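Local coordinates for protein carboxypeptidase A (Helicoverpa armigera, PDB 1JQG) that probably removes C-terminal residues from peptides as a zinc-dependent metallocarboxypeptidase of the M14 family, and is made as a proenzyme with an activation peptide, at residues A[60-65]-A[85-90]; A[202-207]-A[416-421]; A[278-283]-A[287-292]; A[338-343]-A[348-353]; A[384-389]-A[399-404]. All coordinates share one frame; numbering follows the deposited sequence.

Interaction 1 of 5, residues A[60-65]-A[85-90]; sequences PGKVLV and KLEVEN
Lys62 turns CG away from its own carbonyl carbon (chi1 -70°) and then runs extended to NZ. Glu87 places CG anti to the backbone N (chi1 -175°) and is extended as well. The two side chains cross at about a right angle, and their charged ends form a salt bridge. Both residues belong to the activation peptide. In its four-stranded antiparallel sheet, strand 25-30 lies between strands 61-65 and 83-88. The pair therefore reaches across one intervening strand, and the CA atoms of Lys62 and Glu87 are 9.0 Å apart. Glu87 and Val88 both face Val26 and make a classic beta bulge, where the chain turns a corner. Lys62 has a stronger partner in Asp393, which lies in the zinc carboxypeptidase part of the chain. The lysine thus ties the activation peptide to the enzyme, and its side chain is about 14 Å from the bound zinc ion. With two carboxylates as partners, the ammonium group would probably stay charged. Lys62 NZ meets Glu87 OE2 at 3.1 Å on the syn lone pair, and a weak bond runs from Lys62 NZ to Glu87 OE1.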
# COMPACT_ATOMS: atom_id res chain seq x y z
N PRO A 60 17.78 -6.70 8.13
CA PRO A 60 17.10 -6.59 9.41
C PRO A 60 15.75 -5.89 9.37
O PRO A 60 15.51 -5.02 8.53
CB PRO A 60 18.04 -5.77 10.32
CG PRO A 60 19.09 -5.20 9.45
CD PRO A 60 19.15 -6.10 8.23
N GLY A 61 14.83 -6.31 10.21
CA GLY A 61 13.49 -5.73 10.18
C GLY A 61 13.28 -4.73 11.29
O GLY A 61 14.16 -4.51 12.12
N LYS A 62 12.16 -4.01 11.21
CA LYS A 62 11.81 -3.01 12.20
C LYS A 62 10.46 -3.32 12.86
O LYS A 62 9.52 -3.76 12.21
CB LYS A 62 11.81 -1.64 11.54
CG LYS A 62 13.19 -1.14 11.18
CD LYS A 62 13.27 0.36 10.98
CE LYS A 62 14.65 0.73 10.43
NZ LYS A 62 14.76 2.09 9.83
N VAL A 63 10.42 -3.11 14.19
CA VAL A 63 9.18 -3.37 14.93
C VAL A 63 8.90 -2.29 15.96
O VAL A 63 9.84 -1.82 16.62
CB VAL A 63 9.24 -4.79 15.56
CG1 VAL A 63 10.51 -4.95 16.36
CG2 VAL A 63 8.00 -5.18 16.35
N LEU A 64 7.63 -1.86 16.04
CA LEU A 64 7.24 -0.87 17.04
C LEU A 64 6.79 -1.52 18.34
O LEU A 64 5.87 -2.32 18.34
CB LEU A 64 6.10 -0.01 16.46
CG LEU A 64 5.61 1.15 17.35
CD1 LEU A 64 6.74 2.15 17.43
CD2 LEU A 64 4.35 1.71 16.72
N VAL A 65 7.50 -1.30 19.42
CA VAL A 65 7.26 -1.95 20.70
C VAL A 65 6.79 -0.96 21.78
O VAL A 65 7.40 0.07 22.07
CB VAL A 65 8.53 -2.64 21.24
CG1 VAL A 65 8.26 -3.26 22.62
CG2 VAL A 65 9.13 -3.59 20.19
N LYS A 85 18.58 -3.70 18.34
CA LYS A 85 19.05 -2.45 18.93
C LYS A 85 18.12 -1.29 18.63
O LYS A 85 17.43 -1.22 17.63
CB LYS A 85 20.48 -2.20 18.52
CG LYS A 85 20.60 -1.70 17.10
CD LYS A 85 22.06 -1.59 16.67
CE LYS A 85 22.73 -0.37 17.29
NZ LYS A 85 22.14 0.88 16.70
N LEU A 86 18.06 -0.38 19.61
CA LEU A 86 17.21 0.76 19.80
C LEU A 86 17.48 1.88 18.77
O LEU A 86 18.48 2.59 18.84
CB LEU A 86 17.27 1.42 21.21
CG LEU A 86 16.21 2.47 21.58
CD1 LEU A 86 14.84 1.79 21.74
CD2 LEU A 86 16.53 3.26 22.84
N GLU A 87 16.50 2.06 17.88
CA GLU A 87 16.57 3.08 16.86
C GLU A 87 15.93 4.38 17.32
O GLU A 87 16.40 5.48 17.06
CB GLU A 87 15.94 2.57 15.56
CG GLU A 87 16.11 3.58 14.41
CD GLU A 87 15.64 3.02 13.08
OE1 GLU A 87 16.44 2.28 12.47
OE2 GLU A 87 14.50 3.35 12.67
N VAL A 88 14.74 4.26 17.87
CA VAL A 88 13.93 5.38 18.32
C VAL A 88 13.38 5.06 19.71
O VAL A 88 12.63 4.11 19.85
CB VAL A 88 12.76 5.69 17.39
CG1 VAL A 88 12.06 6.99 17.81
CG2 VAL A 88 13.15 5.81 15.92
N GLU A 89 13.74 5.85 20.70
CA GLU A 89 13.31 5.60 22.08
C GLU A 89 11.87 6.05 22.31
O GLU A 89 11.17 5.44 23.12
CB GLU A 89 14.27 6.26 23.07
CG GLU A 89 14.00 5.86 24.52
CD GLU A 89 15.08 6.37 25.46
OE1 GLU A 89 16.00 5.55 25.69
OE2 GLU A 89 15.00 7.53 25.94
N ASN A 90 11.48 7.15 21.66
CA ASN A 90 10.10 7.62 21.77
C ASN A 90 9.62 8.12 20.41
O ASN A 90 10.00 9.22 20.01
CB ASN A 90 10.00 8.72 22.81
CG ASN A 90 8.57 9.09 23.17
OD1 ASN A 90 7.56 8.54 22.71
ND2 ASN A 90 8.45 10.09 24.03

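Interaction 2 of 5, residues A[202-207]-A[416-421]; sequences VTESDL and GARAAA
This contact is a salt-bridge network between the loop and short helix at 202-207 and the C-terminal helix 402-421. Arg418 on the long helix is gripped by Glu204 and Asp206, while Leu207 lies over one face of its guanidinium. The bend in the arginine chain at chi3 (-79°) swings the guanidinium round to the two acids. Arg418 NH1 serves both of them. It is 2.9 Å from Glu204 OE2, which is met nearly along its C-O axis, with the acceptor tilted somewhat from the guanidinium plane. The same nitrogen, Arg418 NH1, gives a straighter bond of 3.1 Å to Asp206 OD2, with an N-H...O angle of 168°. Here the oxygen uses its syn lone pair, and carboxylate and guanidinium are nearly coplanar. In the alpha/beta fold of the zinc carboxypeptidases, this joins the last long helix to the short helix 206-209, which comes just before strand 212-216 of the large mixed sheet. Leu207 supplies the apolar part. Its CD2 is 3.6 Å from Arg418 CG, so the aliphatic stem of the arginine is packed while its charge is paired with the acids. A water bridges the acid and the base, accepting from Arg418 NH2 at 2.8 Å and donating to Glu204 OE2 at 3.0 Å. Arg418 NH2 also makes a weak bond to Glu204 OE2. The other carboxylate oxygen, Glu204 OE1, pairs with Lys414 one turn earlier on the same helix, so Glu204 joins two basic side chains of helix 402-421.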
# COMPACT_ATOMS: atom_id res chain seq x y z
N VAL A 202 -1.45 15.51 -20.10
CA VAL A 202 -1.25 14.36 -20.96
C VAL A 202 -0.10 14.58 -21.94
O VAL A 202 -0.26 15.18 -23.02
CB VAL A 202 -2.54 14.06 -21.78
CG1 VAL A 202 -2.37 12.74 -22.52
CG2 VAL A 202 -3.76 14.04 -20.86
N THR A 203 1.09 14.09 -21.58
CA THR A 203 2.23 14.22 -22.46
C THR A 203 2.50 12.97 -23.30
O THR A 203 3.32 12.97 -24.23
CB THR A 203 3.50 14.63 -21.68
OG1 THR A 203 3.72 13.75 -20.58
CG2 THR A 203 3.38 16.07 -21.17
N GLU A 204 1.80 11.88 -23.00
CA GLU A 204 1.92 10.61 -23.69
C GLU A 204 0.56 10.08 -24.10
O GLU A 204 -0.03 9.34 -23.33
CB GLU A 204 2.64 9.58 -22.83
CG GLU A 204 4.12 9.88 -22.62
CD GLU A 204 4.77 9.01 -21.57
OE1 GLU A 204 5.07 9.55 -20.49
OE2 GLU A 204 4.93 7.82 -21.94
N SER A 205 0.18 10.30 -25.35
CA SER A 205 -1.12 9.96 -25.88
C SER A 205 -1.38 8.47 -26.01
O SER A 205 -2.52 8.01 -25.96
CB SER A 205 -1.29 10.64 -27.26
OG SER A 205 -0.30 10.15 -28.14
N ASP A 206 -0.31 7.67 -26.16
CA ASP A 206 -0.48 6.23 -26.31
C ASP A 206 -1.10 5.58 -25.07
O ASP A 206 -1.92 4.65 -25.20
CB ASP A 206 0.85 5.59 -26.66
CG ASP A 206 1.89 5.66 -25.57
OD1 ASP A 206 2.26 6.75 -25.08
OD2 ASP A 206 2.35 4.55 -25.20
N LEU A 207 -0.78 6.12 -23.88
CA LEU A 207 -1.23 5.55 -22.63
C LEU A 207 -2.72 5.74 -22.37
O LEU A 207 -3.32 4.94 -21.67
CB LEU A 207 -0.46 6.12 -21.44
CG LEU A 207 1.05 5.85 -21.41
CD1 LEU A 207 1.70 6.60 -20.26
CD2 LEU A 207 1.41 4.39 -21.27
N GLY A 416 5.26 -0.67 -17.20
CA GLY A 416 4.57 -1.92 -16.90
C GLY A 416 3.28 -2.06 -17.68
O GLY A 416 3.00 -3.13 -18.26
N ALA A 417 2.52 -0.95 -17.71
CA ALA A 417 1.25 -0.91 -18.42
C ALA A 417 1.43 -1.23 -19.91
O ALA A 417 0.63 -1.97 -20.44
CB ALA A 417 0.42 0.35 -18.27
N ARG A 418 2.49 -0.69 -20.51
CA ARG A 418 2.75 -0.89 -21.91
C ARG A 418 3.25 -2.30 -22.18
O ARG A 418 2.90 -2.93 -23.21
CB ARG A 418 3.77 0.15 -22.46
CG ARG A 418 3.15 1.52 -22.66
CD ARG A 418 4.04 2.50 -23.43
NE ARG A 418 5.06 3.07 -22.60
CZ ARG A 418 5.31 4.36 -22.48
NH1 ARG A 418 4.59 5.21 -23.18
NH2 ARG A 418 6.27 4.86 -21.70
N ALA A 419 4.12 -2.79 -21.30
CA ALA A 419 4.63 -4.16 -21.39
C ALA A 419 3.54 -5.19 -21.14
O ALA A 419 3.43 -6.18 -21.87
CB ALA A 419 5.76 -4.37 -20.39
N ALA A 420 2.69 -4.92 -20.13
CA ALA A 420 1.61 -5.85 -19.79
C ALA A 420 0.55 -5.85 -20.88
O ALA A 420 -0.04 -6.87 -21.20
CB ALA A 420 1.03 -5.47 -18.44
N ALA A 421 0.27 -4.70 -21.47
CA ALA A 421 -0.70 -4.52 -22.52
C ALA A 421 -0.19 -5.23 -23.78
O ALA A 421 -0.95 -5.92 -24.46
CB ALA A 421 -0.92 -3.04 -22.83
O HOH W 1 7.68 7.12 -20.94

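Interaction 3 of 5, residues A[278-283]-A[287-292]; sequences SAFSEP and VIRDII
This contact is at the start of helix 283-294, where the loop leading into the helix packs against its first turns: Arg289 lies across the ring of Phe280. The arginine touches with its aliphatic chain. Arg289 CD sits 3.9 Å from the centroid of the Phe280 ring, only 4° off the normal, a CH-pi contact over the centre of the face. Arg289 CB comes in nearer one side of the ring, 3.6 Å from Phe280 CE2. Phe280 belongs to a type II beta turn from Ser278 to Ser281, and its left-handed backbone conformation (phi 58°) belongs to that turn. Glu282 then takes the N-cap position, and Val287 N bonds to Pro283 O at 3.0 Å, an early i to i+4 bond of the helix. Over the ring the arginine chain bends at chi3, and this brings Arg289 NH1 to 3.5 Å from Phe280 CB. Its other two nitrogens grip one atom of the next residue side-on: Arg289 NE is 3.3 Å and Arg289 NH2 3.2 Å from Asp290 OD1. Both come from the same face of the carboxylate. With an alanine in place of Arg289 only CB stays near the ring, and the centre of that face of Phe280 would probably lose its cover and Asp290 its basic mate. Tyr369 of helix 366-373 meets Phe280 edge-to-face and also touches Arg289.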
# COMPACT_ATOMS: atom_id res chain seq x y z
N SER A 278 -14.38 -14.09 7.53
CA SER A 278 -14.24 -14.87 6.33
C SER A 278 -13.66 -13.99 5.20
O SER A 278 -13.29 -12.84 5.43
CB SER A 278 -15.57 -15.43 5.81
OG SER A 278 -16.35 -14.29 5.45
N ALA A 279 -13.46 -14.60 4.03
CA ALA A 279 -12.95 -13.88 2.88
C ALA A 279 -13.98 -12.85 2.42
O ALA A 279 -15.15 -13.19 2.29
CB ALA A 279 -12.65 -14.90 1.78
N PHE A 280 -13.54 -11.63 2.20
CA PHE A 280 -14.41 -10.54 1.80
C PHE A 280 -15.53 -10.29 2.80
O PHE A 280 -16.66 -9.89 2.49
CB PHE A 280 -14.98 -10.79 0.41
CG PHE A 280 -13.94 -10.93 -0.66
CD1 PHE A 280 -13.68 -12.17 -1.22
CD2 PHE A 280 -13.20 -9.85 -1.09
CE1 PHE A 280 -12.72 -12.32 -2.20
CE2 PHE A 280 -12.25 -10.00 -2.08
CZ PHE A 280 -11.99 -11.23 -2.64
N SER A 281 -15.23 -10.37 4.10
CA SER A 281 -16.15 -10.02 5.15
C SER A 281 -16.29 -8.51 5.34
O SER A 281 -17.28 -7.99 5.82
CB SER A 281 -15.69 -10.68 6.45
OG SER A 281 -14.48 -10.14 6.90
N GLU A 282 -15.26 -7.77 4.92
CA GLU A 282 -15.29 -6.31 5.02
C GLU A 282 -15.80 -5.70 3.73
O GLU A 282 -15.54 -6.27 2.66
CB GLU A 282 -13.88 -5.81 5.37
CG GLU A 282 -13.28 -6.44 6.59
CD GLU A 282 -14.25 -6.54 7.76
OE1 GLU A 282 -14.79 -5.48 8.12
OE2 GLU A 282 -14.38 -7.71 8.22
N PRO A 283 -16.53 -4.60 3.83
CA PRO A 283 -17.05 -3.88 2.69
C PRO A 283 -15.99 -3.28 1.78
O PRO A 283 -16.17 -3.30 0.56
CB PRO A 283 -17.91 -2.77 3.33
CG PRO A 283 -17.22 -2.52 4.63
CD PRO A 283 -16.84 -3.91 5.11
N VAL A 287 -15.89 -4.29 -2.26
CA VAL A 287 -16.04 -3.36 -3.36
C VAL A 287 -14.94 -3.55 -4.40
O VAL A 287 -15.17 -3.45 -5.62
CB VAL A 287 -16.13 -1.88 -2.92
CG1 VAL A 287 -17.27 -1.65 -1.93
CG2 VAL A 287 -14.86 -1.42 -2.26
N ILE A 288 -13.72 -3.83 -3.93
CA ILE A 288 -12.60 -4.11 -4.82
C ILE A 288 -12.80 -5.38 -5.64
O ILE A 288 -12.55 -5.42 -6.86
CB ILE A 288 -11.27 -4.20 -4.07
CG1 ILE A 288 -10.90 -2.86 -3.42
CG2 ILE A 288 -10.14 -4.61 -5.00
CD1 ILE A 288 -9.78 -2.91 -2.40
N ARG A 289 -13.39 -6.37 -5.00
CA ARG A 289 -13.74 -7.64 -5.63
C ARG A 289 -14.72 -7.42 -6.76
O ARG A 289 -14.51 -7.91 -7.87
CB ARG A 289 -14.33 -8.59 -4.59
CG ARG A 289 -14.75 -9.96 -5.16
CD ARG A 289 -15.80 -10.62 -4.28
NE ARG A 289 -16.91 -9.72 -4.00
CZ ARG A 289 -17.71 -9.75 -2.94
NH1 ARG A 289 -17.53 -10.69 -2.03
NH2 ARG A 289 -18.66 -8.83 -2.85
N ASP A 290 -15.77 -6.65 -6.51
CA ASP A 290 -16.78 -6.34 -7.50
C ASP A 290 -16.25 -5.57 -8.70
O ASP A 290 -16.61 -5.82 -9.86
CB ASP A 290 -17.92 -5.55 -6.84
CG ASP A 290 -18.65 -6.32 -5.77
OD1 ASP A 290 -18.64 -7.57 -5.74
OD2 ASP A 290 -19.30 -5.72 -4.90
N ILE A 291 -15.32 -4.66 -8.49
CA ILE A 291 -14.64 -3.96 -9.58
C ILE A 291 -13.80 -4.91 -10.44
O ILE A 291 -13.89 -4.85 -11.66
CB ILE A 291 -13.69 -2.86 -9.05
CG1 ILE A 291 -14.48 -1.86 -8.19
CG2 ILE A 291 -13.04 -2.19 -10.22
CD1 ILE A 291 -13.68 -0.77 -7.51
N ILE A 292 -13.08 -5.84 -9.80
CA ILE A 292 -12.23 -6.78 -10.50
C ILE A 292 -13.10 -7.68 -11.37
O ILE A 292 -12.69 -7.99 -12.48
CB ILE A 292 -11.35 -7.60 -9.54
CG1 ILE A 292 -10.28 -6.72 -8.87
CG2 ILE A 292 -10.73 -8.79 -10.25
CD1 ILE A 292 -9.52 -7.47 -7.76

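Interaction 4 of 5, residues A[338-343]-A[348-353]; sequences AIDRVK and KDYIVG
Asp340 OD2 accepts the backbone N-H of Tyr350 at 2.9 Å, with an N-H...O angle of 154°. The oxygen is met on its syn side, a little out of the carboxylate plane. Asp340 stands in the last turn of helix 325-340, so this bond fixes the chain just before strand 351-354 against the helix end. Its CG lies anti to the carbonyl carbon (chi1 -64°), which turns the carboxylate to the incoming chain. The same oxygen lies near the edge of the Tyr350 ring. Ile339 covers one face of that ring. Ile339 CD1 is 4.2 Å from the ring centroid, set toward the rim, in a CH-pi contact. Its other branch, Ile339 CG2, packs 3.7 Å from Tyr350 CE1. Two acids come close here: Asp340 OD1 and Asp349 OD2 are 3.6 Å apart, with their carboxylate planes well turned from each other. Lys343 probably eases this repulsion. Its extended chain brings Lys343 NZ to 3.2 Å from Asp349 OD2, a salt bridge with a weak hydrogen bond. The ammonium group is held more firmly by the backbone O of Asn347. Tyr350 is buried, and its side chain is about 6 Å from that of Glu382, the predicted proton donor/acceptor. Strands 311-314 and 351-354 lie parallel, with helix 325-340 between them in sequence, and the contact closes the second half of this beta-alpha-beta crossover at the edge of the mixed sheet.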
# COMPACT_ATOMS: atom_id res chain seq x y z
N ALA A 338 13.36 1.19 -14.60
CA ALA A 338 12.83 2.49 -15.02
C ALA A 338 12.73 3.45 -13.83
O ALA A 338 13.00 4.63 -14.02
CB ALA A 338 11.48 2.42 -15.72
N ILE A 339 12.47 2.91 -12.63
CA ILE A 339 12.36 3.73 -11.43
C ILE A 339 13.75 4.08 -10.90
O ILE A 339 14.02 5.23 -10.52
CB ILE A 339 11.60 2.98 -10.31
CG1 ILE A 339 10.18 2.64 -10.74
CG2 ILE A 339 11.69 3.74 -9.00
CD1 ILE A 339 9.28 2.11 -9.63
N ASP A 340 14.66 3.13 -10.93
CA ASP A 340 16.03 3.31 -10.46
C ASP A 340 16.82 4.31 -11.31
O ASP A 340 17.69 5.01 -10.79
CB ASP A 340 16.82 2.01 -10.47
CG ASP A 340 16.27 0.97 -9.53
OD1 ASP A 340 16.69 -0.16 -9.85
OD2 ASP A 340 15.53 1.28 -8.56
N ARG A 341 16.38 4.47 -12.56
CA ARG A 341 17.02 5.42 -13.44
C ARG A 341 16.70 6.87 -13.07
O ARG A 341 17.44 7.75 -13.53
CB ARG A 341 16.69 5.05 -14.90
CG ARG A 341 17.15 6.00 -15.97
CD ARG A 341 17.13 5.32 -17.34
NE ARG A 341 17.54 6.26 -18.40
CZ ARG A 341 17.97 5.81 -19.59
NH1 ARG A 341 18.04 4.49 -19.81
NH2 ARG A 341 18.32 6.70 -20.54
N VAL A 342 15.62 7.09 -12.34
CA VAL A 342 15.23 8.44 -11.97
C VAL A 342 15.17 8.67 -10.46
O VAL A 342 14.52 9.64 -10.01
CB VAL A 342 13.87 8.86 -12.62
CG1 VAL A 342 13.95 8.91 -14.13
CG2 VAL A 342 12.79 7.93 -12.07
N LYS A 343 15.67 7.70 -9.70
CA LYS A 343 15.58 7.72 -8.25
C LYS A 343 16.43 8.83 -7.61
O LYS A 343 17.22 9.51 -8.27
CB LYS A 343 16.03 6.38 -7.68
CG LYS A 343 17.54 6.14 -7.77
CD LYS A 343 17.94 4.99 -6.84
CE LYS A 343 19.46 4.90 -6.73
NZ LYS A 343 19.84 3.77 -5.80
N LYS A 348 17.68 3.65 -2.28
CA LYS A 348 18.23 2.41 -2.82
C LYS A 348 17.47 1.82 -4.01
O LYS A 348 16.44 2.36 -4.40
CB LYS A 348 18.32 1.33 -1.74
CG LYS A 348 16.98 0.88 -1.20
CD LYS A 348 17.16 0.01 0.05
CE LYS A 348 15.83 -0.46 0.59
NZ LYS A 348 15.99 -1.21 1.86
N ASP A 349 18.12 0.87 -4.69
CA ASP A 349 17.52 0.28 -5.91
C ASP A 349 16.37 -0.66 -5.59
O ASP A 349 16.30 -1.26 -4.52
CB ASP A 349 18.57 -0.47 -6.71
CG ASP A 349 19.63 0.41 -7.33
OD1 ASP A 349 20.82 0.01 -7.23
OD2 ASP A 349 19.28 1.46 -7.91
N TYR A 350 15.46 -0.81 -6.54
CA TYR A 350 14.30 -1.67 -6.35
C TYR A 350 14.63 -3.15 -6.38
O TYR A 350 15.37 -3.59 -7.24
CB TYR A 350 13.21 -1.34 -7.38
CG TYR A 350 12.09 -0.49 -6.84
CD1 TYR A 350 12.25 0.86 -6.56
CD2 TYR A 350 10.85 -1.08 -6.60
CE1 TYR A 350 11.19 1.63 -6.06
CE2 TYR A 350 9.79 -0.32 -6.10
CZ TYR A 350 9.97 1.02 -5.84
OH TYR A 350 8.93 1.74 -5.35
N ILE A 351 14.04 -3.91 -5.49
CA ILE A 351 14.11 -5.37 -5.47
C ILE A 351 12.89 -5.97 -6.19
O ILE A 351 11.76 -5.47 -6.06
CB ILE A 351 14.09 -5.83 -3.99
CG1 ILE A 351 15.31 -5.29 -3.26
CG2 ILE A 351 13.91 -7.33 -3.85
CD1 ILE A 351 15.36 -5.59 -1.77
N VAL A 352 13.10 -7.07 -6.90
CA VAL A 352 12.06 -7.78 -7.60
C VAL A 352 12.01 -9.23 -7.14
O VAL A 352 13.02 -9.90 -7.02
CB VAL A 352 12.24 -7.71 -9.14
CG1 VAL A 352 10.98 -8.31 -9.79
CG2 VAL A 352 12.36 -6.27 -9.64
N GLY A 353 10.84 -9.79 -6.94
CA GLY A 353 10.71 -11.17 -6.60
C GLY A 353 9.35 -11.62 -6.05
O GLY A 353 8.42 -10.85 -5.92

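Interaction 5 of 5, residues A[384-389]-A[399-404]; sequences PAYRNS and PDFIEQ
Phe401 is the residue through which 399-404 meets Tyr386 and Pro384. Two positions before it, Pro399 packs on Leu101, Leu102 and Ala105 of helix 92-108. Asp400 follows, its CB pointing toward 384-389, and its backbone N is bonded to the side chain of Asp398. At Phe401 the contact proper begins. Its CG is anti to the backbone N (chi1 -175°), which lays the ring alongside that of Tyr386. The two planes are only 7° apart and the centroids 4.9 Å, but the rings are slid past each other and barely overlap. Each ring instead covers the other residue's CB. Tyr386 CB lies 3.8 Å from the centroid of the Phe401 ring, and Phe401 CB lies 3.9 Å from the centroid of the Tyr386 ring, giving two reciprocal CH-pi contacts. The tightest approach is 3.5 Å, from Tyr386 CB to Phe401 CD1. At the far end of the phenyl ring, Phe401 CZ touches Pro384 CB at 4.2 Å. With a serine in place of Phe401, Tyr386 CB would probably lose the ring it packs on, and a gap would be likely to open beside Pro384. Further on, Gln404 uses NE2 to bond Glu408 and the backbone O of Val342. The loop at 384-389 continues from strand 377-383, which carries the predicted catalytic Glu382 near its end. The contact thus sits between the end of that strand and the start of helix 402-421, with Glu408 of the helix touching both Pro384 and Phe401.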
# COMPACT_ATOMS: atom_id res chain seq x y z
N PRO A 384 9.45 3.47 -1.65
CA PRO A 384 10.64 3.74 -0.88
C PRO A 384 10.30 4.44 0.41
O PRO A 384 9.44 5.32 0.51
CB PRO A 384 11.49 4.64 -1.80
CG PRO A 384 11.03 4.33 -3.19
CD PRO A 384 9.57 4.09 -3.03
N ALA A 385 11.02 4.10 1.47
CA ALA A 385 10.97 4.81 2.73
C ALA A 385 11.96 5.97 2.62
O ALA A 385 13.16 5.72 2.68
CB ALA A 385 11.40 3.89 3.85
N TYR A 386 11.52 7.20 2.44
CA TYR A 386 12.39 8.35 2.39
C TYR A 386 12.95 8.78 3.75
O TYR A 386 12.24 9.05 4.70
CB TYR A 386 11.67 9.52 1.71
CG TYR A 386 12.53 10.76 1.59
CD1 TYR A 386 12.39 11.89 2.37
CD2 TYR A 386 13.54 10.76 0.63
CE1 TYR A 386 13.19 13.00 2.21
CE2 TYR A 386 14.36 11.87 0.45
CZ TYR A 386 14.18 12.98 1.25
OH TYR A 386 14.96 14.10 1.12
N ARG A 387 14.26 8.89 3.79
CA ARG A 387 15.00 9.24 4.99
C ARG A 387 15.35 10.72 5.02
O ARG A 387 15.37 11.40 4.00
CB ARG A 387 16.28 8.39 5.12
CG ARG A 387 16.04 6.90 4.98
CD ARG A 387 17.34 6.13 4.89
NE ARG A 387 18.01 6.03 6.18
CZ ARG A 387 18.39 4.88 6.75
NH1 ARG A 387 18.14 3.73 6.14
NH2 ARG A 387 19.01 4.86 7.92
N ASN A 388 15.59 11.25 6.22
CA ASN A 388 16.00 12.64 6.38
C ASN A 388 16.87 12.82 7.62
O ASN A 388 17.35 11.81 8.13
CB ASN A 388 14.77 13.55 6.46
CG ASN A 388 13.97 13.36 7.73
OD1 ASN A 388 13.41 12.32 8.02
ND2 ASN A 388 13.92 14.39 8.55
N SER A 389 16.97 14.04 8.11
CA SER A 389 17.81 14.38 9.25
C SER A 389 17.35 13.62 10.49
O SER A 389 18.19 13.15 11.26
CB SER A 389 17.80 15.89 9.50
OG SER A 389 18.33 16.64 8.44
N PRO A 399 7.45 16.28 3.13
CA PRO A 399 6.86 17.02 2.02
C PRO A 399 7.76 17.27 0.83
O PRO A 399 7.25 17.55 -0.24
CB PRO A 399 6.36 18.30 2.70
CG PRO A 399 7.23 18.49 3.88
CD PRO A 399 7.37 17.06 4.39
N ASP A 400 9.06 17.05 0.90
CA ASP A 400 10.02 17.22 -0.17
C ASP A 400 10.06 16.01 -1.08
O ASP A 400 10.49 16.13 -2.23
CB ASP A 400 11.43 17.47 0.38
CG ASP A 400 11.60 18.83 1.03
OD1 ASP A 400 10.77 19.76 0.90
OD2 ASP A 400 12.66 18.93 1.71
N PHE A 401 9.56 14.88 -0.63
CA PHE A 401 9.57 13.64 -1.42
C PHE A 401 8.23 13.39 -2.09
O PHE A 401 8.09 12.48 -2.90
CB PHE A 401 9.99 12.48 -0.53
CG PHE A 401 10.15 11.16 -1.21
CD1 PHE A 401 9.39 10.04 -0.87
CD2 PHE A 401 11.12 11.01 -2.20
CE1 PHE A 401 9.58 8.83 -1.50
CE2 PHE A 401 11.30 9.79 -2.82
CZ PHE A 401 10.54 8.69 -2.49
N ILE A 402 7.21 14.19 -1.79
CA ILE A 402 5.86 13.97 -2.28
C ILE A 402 5.74 13.91 -3.79
O ILE A 402 5.15 12.94 -4.32
CB ILE A 402 4.88 15.01 -1.74
CG1 ILE A 402 4.89 15.04 -0.21
CG2 ILE A 402 3.50 14.72 -2.35
CD1 ILE A 402 3.74 15.80 0.44
N GLU A 403 6.24 14.91 -4.50
CA GLU A 403 6.24 14.90 -5.95
C GLU A 403 7.13 13.82 -6.54
O GLU A 403 6.81 13.22 -7.57
CB GLU A 403 6.65 16.29 -6.48
CG GLU A 403 6.50 16.41 -7.99
CD GLU A 403 6.71 17.81 -8.52
OE1 GLU A 403 5.77 18.55 -8.85
OE2 GLU A 403 7.89 18.21 -8.62
N GLN A 404 8.32 13.60 -5.97
CA GLN A 404 9.28 12.64 -6.49
C GLN A 404 8.72 11.23 -6.34
O GLN A 404 8.94 10.41 -7.23
CB GLN A 404 10.61 12.74 -5.74
CG GLN A 404 11.62 11.65 -6.07
CD GLN A 404 12.02 11.56 -7.52
OE1 GLN A 404 11.93 12.49 -8.33
NE2 GLN A 404 12.50 10.40 -7.97

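Overall arrangement
Interaction 1 comes first along the chain, in the activation peptide; the other four belong to the enzyme part. Interaction 2 closes a long loop within which interactions 3, 4 and 5 follow in series. Interactions 2 and 5 use opposite ends of helix 402-421, with centres 26 Å apart. Interactions 4 and 5 touch: Tyr350 OH packs on Pro384 CD, linking the crossover to the loop after strand 377-383, with both side chains about 13 Å from the zinc ion. Interaction 1 comes within about 5 Å of interaction 5 (nearest atoms), so the activation peptide lies beside this part of the enzyme. Interaction 3 is across the chain's centre from interactions 1, 4 and 5.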